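Local coordinates for protein antitoxin VapB2 (Rickettsia felis, PDB 3ZVK) that neutralises its cognate toxin VapC2, partially inhibiting its RNase activity, and binds DNA, probably that of its own promoter, at residues I6-G10 and Q11-V15. Numbering follows the deposited sequence.
With nucleotides of chain I.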
loop_
_atom_site.group_PDB
_atom_site.type_symbol
_atom_site.label_atom_id
_atom_site.label_comp_id
_atom_site.label_asym_id
_atom_site.label_seq_id
_atom_site.Cartn_x
_atom_site.Cartn_y
_atom_site.Cartn_z
ATOM N N ILE F 6 -15.589 16.533 -16.932
ATOM C CA ILE F 6 -15.898 17.711 -16.128
ATOM C C ILE F 6 -17.379 17.595 -15.727
ATOM O O ILE F 6 -18.223 17.257 -16.562
ATOM C CB ILE F 6 -15.554 19.027 -16.873
ATOM C CG1 ILE F 6 -14.042 19.263 -16.844
ATOM C CG2 ILE F 6 -16.271 20.230 -16.256
ATOM C CD1 ILE F 6 -13.520 19.713 -18.080
ATOM N N PHE F 7 -17.673 17.787 -14.430
ATOM C CA PHE F 7 -19.037 17.710 -13.907
ATOM C C PHE F 7 -19.219 18.771 -12.829
ATOM O O PHE F 7 -18.260 19.436 -12.457
ATOM C CB PHE F 7 -19.350 16.277 -13.393
ATOM C CG PHE F 7 -18.577 15.865 -12.167
ATOM C CD1 PHE F 7 -17.268 15.398 -12.272
ATOM C CD2 PHE F 7 -19.143 15.973 -10.899
ATOM C CE1 PHE F 7 -16.538 15.055 -11.135
ATOM C CE2 PHE F 7 -18.413 15.625 -9.761
ATOM C CZ PHE F 7 -17.117 15.167 -9.888
ATOM N N MET F 8 -20.442 18.953 -12.347
ATOM C CA MET F 8 -20.749 19.936 -11.304
ATOM C C MET F 8 -20.928 19.253 -9.960
ATOM O O MET F 8 -21.561 18.186 -9.858
ATOM C CB MET F 8 -22.010 20.751 -11.641
ATOM C CG MET F 8 -21.877 21.622 -12.891
ATOM S SD MET F 8 -20.520 22.829 -12.842
ATOM C CE MET F 8 -20.734 23.634 -14.454
ATOM N N ASN F 9 -20.327 19.858 -8.935
ATOM C CA ASN F 9 -20.417 19.452 -7.541
ATOM C C ASN F 9 -20.780 20.724 -6.817
ATOM O O ASN F 9 -19.943 21.630 -6.721
ATOM C CB ASN F 9 -19.111 18.865 -7.031
ATOM C CG ASN F 9 -19.270 18.206 -5.680
ATOM O OD1 ASN F 9 -18.609 18.583 -4.718
ATOM N ND2 ASN F 9 -20.168 17.211 -5.569
ATOM N N GLY F 10 -22.057 20.833 -6.436
ATOM C CA GLY F 10 -22.597 22.043 -5.840
ATOM C C GLY F 10 -22.612 23.115 -6.904
ATOM O O GLY F 10 -23.082 22.882 -8.025
ATOM N N GLN F 11 -22.025 24.271 -6.580
ATOM C CA GLN F 11 -21.906 25.398 -7.500
ATOM C C GLN F 11 -20.484 25.467 -8.087
ATOM O O GLN F 11 -20.117 26.437 -8.760
ATOM C CB GLN F 11 -22.298 26.694 -6.787
ATOM C CG GLN F 11 -23.735 27.157 -7.049
ATOM C CD GLN F 11 -24.761 26.055 -6.948
ATOM O OE1 GLN F 11 -25.428 25.722 -7.930
ATOM N NE2 GLN F 11 -24.876 25.426 -5.778
ATOM N N SER F 12 -19.701 24.411 -7.838
ATOM C CA SER F 12 -18.327 24.288 -8.291
ATOM C C SER F 12 -18.229 23.312 -9.442
ATOM O O SER F 12 -19.015 22.365 -9.551
ATOM C CB SER F 12 -17.436 23.798 -7.153
ATOM O OG SER F 12 -17.320 24.711 -6.075
ATOM N N GLN F 13 -17.234 23.529 -10.283
ATOM C CA GLN F 13 -16.903 22.632 -11.375
ATOM C C GLN F 13 -15.913 21.598 -10.830
ATOM O O GLN F 13 -15.112 21.914 -9.954
ATOM C CB GLN F 13 -16.235 23.429 -12.488
ATOM C CG GLN F 13 -16.520 22.863 -13.848
ATOM C CD GLN F 13 -15.729 23.583 -14.885
ATOM O OE1 GLN F 13 -14.493 23.518 -14.915
ATOM N NE2 GLN F 13 -16.430 24.264 -15.764
ATOM N N ALA F 14 -15.956 20.370 -11.330
ATOM C CA ALA F 14 -15.023 19.334 -10.864
ATOM C C ALA F 14 -14.574 18.451 -12.006
ATOM O O ALA F 14 -15.272 18.362 -13.018
ATOM C CB ALA F 14 -15.650 18.506 -9.737
ATOM N N VAL F 15 -13.398 17.812 -11.853
ATOM C CA VAL F 15 -12.824 16.873 -12.839
ATOM C C VAL F 15 -12.782 15.477 -12.202
ATOM O O VAL F 15 -12.250 15.326 -11.113
ATOM C CB VAL F 15 -11.433 17.334 -13.360
ATOM C CG1 VAL F 15 -10.848 16.353 -14.360
ATOM C CG2 VAL F 15 -11.513 18.711 -13.982
ATOM P P DG I 2 -15.530 28.041 -6.494
ATOM O OP1 DG I 2 -14.208 28.665 -6.770
ATOM O OP2 DG I 2 -16.211 27.166 -7.477
ATOM O "O5'" DG I 2 -15.424 27.199 -5.145
ATOM C "C5'" DG I 2 -15.114 27.741 -3.867
ATOM C "C4'" DG I 2 -15.765 26.905 -2.779
ATOM O "O4'" DG I 2 -17.193 26.909 -2.999
ATOM C "C3'" DG I 2 -15.377 25.425 -2.700
ATOM O "O3'" DG I 2 -14.569 25.182 -1.550
ATOM C "C2'" DG I 2 -16.704 24.672 -2.632
ATOM C "C1'" DG I 2 -17.691 25.781 -2.333
ATOM N N9 DG I 2 -19.076 25.512 -2.713
ATOM C C8 DG I 2 -19.668 25.579 -3.958
ATOM N N7 DG I 2 -20.934 25.255 -3.956
ATOM C C5 DG I 2 -21.200 24.944 -2.630
ATOM C C6 DG I 2 -22.410 24.544 -1.989
ATOM O O6 DG I 2 -23.520 24.349 -2.509
ATOM N N1 DG I 2 -22.247 24.368 -0.607
ATOM C C2 DG I 2 -21.059 24.567 0.077
ATOM N N2 DG I 2 -21.050 24.350 1.397
ATOM N N3 DG I 2 -19.927 24.936 -0.508
ATOM C C4 DG I 2 -20.066 25.106 -1.855
ATOM P P DT I 3 -13.727 23.845 -1.232
ATOM O OP1 DT I 3 -12.514 24.261 -0.485
ATOM O OP2 DT I 3 -13.551 23.038 -2.464
ATOM O "O5'" DT I 3 -14.673 23.057 -0.217
ATOM C "C5'" DT I 3 -15.049 23.627 1.051
ATOM C "C4'" DT I 3 -16.129 22.825 1.749
ATOM O "O4'" DT I 3 -17.391 22.946 1.052
ATOM C "C3'" DT I 3 -15.839 21.339 1.849
ATOM O "O3'" DT I 3 -15.870 20.972 3.212
ATOM C "C2'" DT I 3 -16.933 20.661 1.028
ATOM C "C1'" DT I 3 -18.046 21.699 1.129
ATOM N N1 DT I 3 -19.141 21.596 0.095
ATOM C C2 DT I 3 -20.437 21.256 0.473
ATOM O O2 DT I 3 -20.795 21.066 1.620
ATOM N N3 DT I 3 -21.340 21.208 -0.567
ATOM C C4 DT I 3 -21.085 21.408 -1.923
ATOM O O4 DT I 3 -22.010 21.306 -2.726
ATOM C C5 DT I 3 -19.711 21.749 -2.249
ATOM C C7 DT I 3 -19.275 22.018 -3.656
ATOM C C6 DT I 3 -18.826 21.830 -1.243
ATOM P P DA I 1 -20.620 31.855 -9.078
ATOM O OP1 DA I 1 -20.456 33.344 -9.017
ATOM O OP2 DA I 1 -19.889 31.282 -10.236
ATOM O "O5'" DA I 1 -20.055 31.124 -7.768
ATOM C "C5'" DA I 1 -18.862 31.716 -7.244
ATOM C "C4'" DA I 1 -18.225 30.858 -6.174
ATOM O "O4'" DA I 1 -19.111 30.753 -5.047
ATOM C "C3'" DA I 1 -17.829 29.448 -6.585
ATOM O "O3'" DA I 1 -16.490 29.266 -6.147
ATOM C "C2'" DA I 1 -18.790 28.568 -5.801
ATOM C "C1'" DA I 1 -19.081 29.436 -4.585
ATOM N N9 DA I 1 -20.381 29.177 -4.002
ATOM C C8 DA I 1 -21.595 29.265 -4.621
ATOM N N7 DA I 1 -22.598 28.923 -3.858
ATOM C C5 DA I 1 -21.998 28.621 -2.643
ATOM C C6 DA I 1 -22.521 28.202 -1.391
ATOM N N6 DA I 1 -23.830 28.014 -1.163
ATOM N N1 DA I 1 -21.628 27.961 -0.393
ATOM C C2 DA I 1 -20.309 28.165 -0.610
ATOM N N3 DA I 1 -19.709 28.568 -1.736
ATOM C C4 DA I 1 -20.616 28.760 -2.721
#
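Phe7 and Ala14 face each other in a hydrogen-bonded antiparallel pair, and Ala14 CB lies over one face of the Phe7 ring, 3.9 Å from its centroid and 22° off the normal. A chi1 of 68° sets Phe7 CG between its own backbone N and carbonyl carbon, which swings the ring across to the neighbouring strand. Two backbone hydrogen bonds hold this pair, Phe7 N to Ala14 O and Ala14 N to Phe7 O; two more join Asn9 and Ser12, closing a type II' turn in which Gly10 takes a positive phi. On the sheet face of Ile6, Met8, Gln13 and Val15, Ile6 CG2 packs on Gln13 CG at 3.6 Å, while Ile6 CG1 meets Val15 CG2 at 3.9 Å. Gln13 NE2 hydrogen-bonds to Phe23 O of the second subunit; a strand of that subunit pairs antiparallel with residues 13-15, so the sheet runs on across the interface.

The turn meets DNA through both backbone and side chain. Gln11 N donates to N7 of DG2 of chain I at 3.0 Å, 160° at the hydrogen, on the major-groove edge of the base, an acceptor common to both purines. Ser12 OG donates to OP2 of DG2 of chain I at 3.0 Å. Asn9 OD1 lies 3.7 Å from the methyl C7 of DT3 of chain I, and Asn9 ND2 hydrogen-bonds to O4 of another thymine base. A beta hairpin whose sheet continues into a second subunit and whose turn meets DNA is characteristic of the MazE/AbrB-type (SpoVT-AbrB) DNA-binding domain.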